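PDB 6IYM: 5-oxopent-3-ene-1,2,5-tricarboxylate decarboxylase from Exiguobacterium antarcticum B7, which belongs to the fumarylacetoacetate hydrolase family of metal-binding enzymes and carries a magnesium ion held by acidic side chains. Local coordinates for residues 63-68 with 182-187. Numbering follows the deposited sequence.
Sequences LAPYLP and PVIVTE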
loop_
_atom_site.group_PDB
_atom_site.type_symbol
_atom_site.label_atom_id
_atom_site.label_comp_id
_atom_site.label_asym_id
_atom_site.label_seq_id
_atom_site.Cartn_x
_atom_site.Cartn_y
_atom_site.Cartn_z
ATOM N N LEU A 63 -16.177 13.900 6.925
ATOM C CA LEU A 63 -15.451 13.215 5.823
ATOM C C LEU A 63 -14.644 12.064 6.428
ATOM O O LEU A 63 -14.632 11.937 7.694
ATOM C CB LEU A 63 -14.577 14.224 5.074
ATOM C CG LEU A 63 -15.339 15.379 4.402
ATOM C CD1 LEU A 63 -14.361 16.404 3.851
ATOM C CD2 LEU A 63 -16.282 14.887 3.298
ATOM N N ALA A 64 -14.018 11.239 5.587
ATOM C CA ALA A 64 -12.996 10.277 6.055
ATOM C C ALA A 64 -11.945 11.078 6.826
ATOM O O ALA A 64 -11.662 12.211 6.470
ATOM C CB ALA A 64 -12.413 9.543 4.877
ATOM N N PRO A 65 -11.379 10.591 7.948
ATOM C CA PRO A 65 -10.353 11.357 8.657
ATOM C C PRO A 65 -9.255 11.937 7.746
ATOM O O PRO A 65 -8.973 13.098 7.868
ATOM C CB PRO A 65 -9.885 10.310 9.682
ATOM C CG PRO A 65 -11.170 9.624 10.056
ATOM C CD PRO A 65 -11.809 9.402 8.699
ATOM N N TYR A 66 -8.697 11.139 6.837
ATOM C CA TYR A 66 -7.764 11.612 5.776
ATOM C C TYR A 66 -7.616 10.499 4.749
ATOM O O TYR A 66 -8.210 9.423 4.975
ATOM C CB TYR A 66 -6.406 11.983 6.370
ATOM C CG TYR A 66 -5.812 10.891 7.219
ATOM C CD1 TYR A 66 -5.106 9.846 6.660
ATOM C CD2 TYR A 66 -6.015 10.877 8.585
ATOM C CE1 TYR A 66 -4.552 8.850 7.449
ATOM C CE2 TYR A 66 -5.483 9.886 9.387
ATOM C CZ TYR A 66 -4.749 8.872 8.818
ATOM O OH TYR A 66 -4.233 7.905 9.627
ATOM N N LEU A 67 -6.934 10.789 3.647
ATOM C CA LEU A 67 -6.495 9.790 2.642
ATOM C C LEU A 67 -5.172 9.218 3.141
ATOM O O LEU A 67 -4.183 9.940 3.261
ATOM C CB LEU A 67 -6.365 10.458 1.271
ATOM C CG LEU A 67 -6.023 9.519 0.113
ATOM C CD1 LEU A 67 -7.210 8.639 -0.245
ATOM C CD2 LEU A 67 -5.557 10.303 -1.110
ATOM N N PRO A 68 -5.118 7.924 3.524
ATOM C CA PRO A 68 -3.915 7.383 4.139
ATOM C C PRO A 68 -2.784 7.534 3.121
ATOM O O PRO A 68 -2.981 7.309 1.930
ATOM C CB PRO A 68 -4.241 5.918 4.459
ATOM C CG PRO A 68 -5.724 5.753 4.202
ATOM C CD PRO A 68 -6.142 6.901 3.305
ATOM N N PRO A 182 -15.843 7.624 12.050
ATOM C CA PRO A 182 -16.050 9.007 11.607
ATOM C C PRO A 182 -15.068 10.029 12.191
ATOM O O PRO A 182 -15.018 11.137 11.745
ATOM C CB PRO A 182 -17.414 9.393 12.172
ATOM C CG PRO A 182 -17.575 8.508 13.408
ATOM C CD PRO A 182 -16.764 7.253 13.140
ATOM N N VAL A 183 -14.385 9.636 13.246
ATOM C CA VAL A 183 -13.539 10.531 14.073
ATOM C C VAL A 183 -12.351 9.678 14.514
ATOM O O VAL A 183 -12.426 8.436 14.415
ATOM C CB VAL A 183 -14.320 11.107 15.278
ATOM C CG1 VAL A 183 -15.684 11.644 14.890
ATOM C CG2 VAL A 183 -14.497 10.110 16.409
ATOM N N ILE A 184 -11.306 10.323 15.001
ATOM C CA ILE A 184 -10.134 9.664 15.636
ATOM C C ILE A 184 -10.210 10.020 17.125
ATOM O O ILE A 184 -10.211 11.210 17.445
ATOM C CB ILE A 184 -8.850 10.147 14.936
ATOM C CG1 ILE A 184 -8.834 9.746 13.457
ATOM C CG2 ILE A 184 -7.603 9.655 15.653
ATOM C CD1 ILE A 184 -7.701 10.363 12.674
ATOM N N VAL A 185 -10.272 9.040 18.015
ATOM C CA VAL A 185 -10.173 9.331 19.474
ATOM C C VAL A 185 -8.691 9.221 19.828
ATOM O O VAL A 185 -8.069 8.253 19.381
ATOM C CB VAL A 185 -11.029 8.391 20.339
ATOM C CG1 VAL A 185 -12.493 8.497 19.959
ATOM C CG2 VAL A 185 -10.564 6.945 20.239
ATOM N N THR A 186 -8.175 10.176 20.598
ATOM C CA THR A 186 -6.729 10.325 20.929
ATOM C C THR A 186 -6.313 9.164 21.825
ATOM O O THR A 186 -7.177 8.604 22.548
ATOM C CB THR A 186 -6.439 11.697 21.555
ATOM O OG1 THR A 186 -7.292 11.863 22.684
ATOM C CG2 THR A 186 -6.686 12.848 20.608
ATOM N N GLU A 187 -5.046 8.782 21.749
ATOM C CA GLU A 187 -4.498 7.591 22.452
ATOM C C GLU A 187 -4.749 7.759 23.950
ATOM O O GLU A 187 -5.033 6.746 24.626
ATOM C CB GLU A 187 -3.007 7.438 22.171
ATOM C CG GLU A 187 -2.387 6.200 22.795
ATOM C CD GLU A 187 -1.992 6.380 24.256
ATOM O OE1 GLU A 187 -1.490 7.471 24.594
ATOM O OE2 GLU A 187 -2.200 5.433 25.051
HETATM O O HOH W 1 -13.481 12.663 9.892
#
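Apolar packing centres on Ile184, whose CD1 methyl lies 3.7 Å from CB of Pro65 and 4.0 Å from CE2 of Tyr66. The two contacts differ in geometry. Against Pro65, Ile184 uses both CG1 and CD1, CG1 being 4.1 Å from CG of Pro65, and the two side chains run obliquely to one another. Against Tyr66 the methyl comes to the ring edge, near the ring plane, so this is an edge contact and not a CH-pi contact over the face. With CG1 of Ile184 anti to its carbonyl carbon (chi1 -62°) and the chain extended beyond it (chi2 172°), CD1 is carried to where it touches both the proline CB and the tyrosine CE2. Leu36, Ile40 and Phe148 also pack on Ile184, while Phe180 meets the Tyr66 ring edge-to-face.

These residues join the loop between helix 36-41 and strand 72-75 to strand 178-186 of the large mixed sheet, a strand that belongs to the C-terminal family region of fumarylacetoacetate hydrolases. The chain turns a corner at Pro182, which follows a cis peptide bond, and Ile184 lies just past it. CA atoms come nearest at Pro65 and Val183, 6.3 Å apart, and no direct hydrogen bond links the segments.

Polar contact is instead made through water. One molecule sits 2.6 Å from Leu63 O and 2.9 Å from Pro182 O, bridging carbonyls that are 4.1 Å apart, O to O; other acceptors nearby may compete for its protons. At the far end of the tyrosine, the hydroxyl is hydrogen-bonded to Gly234 O, which gives the outer end of the ring a polar partner.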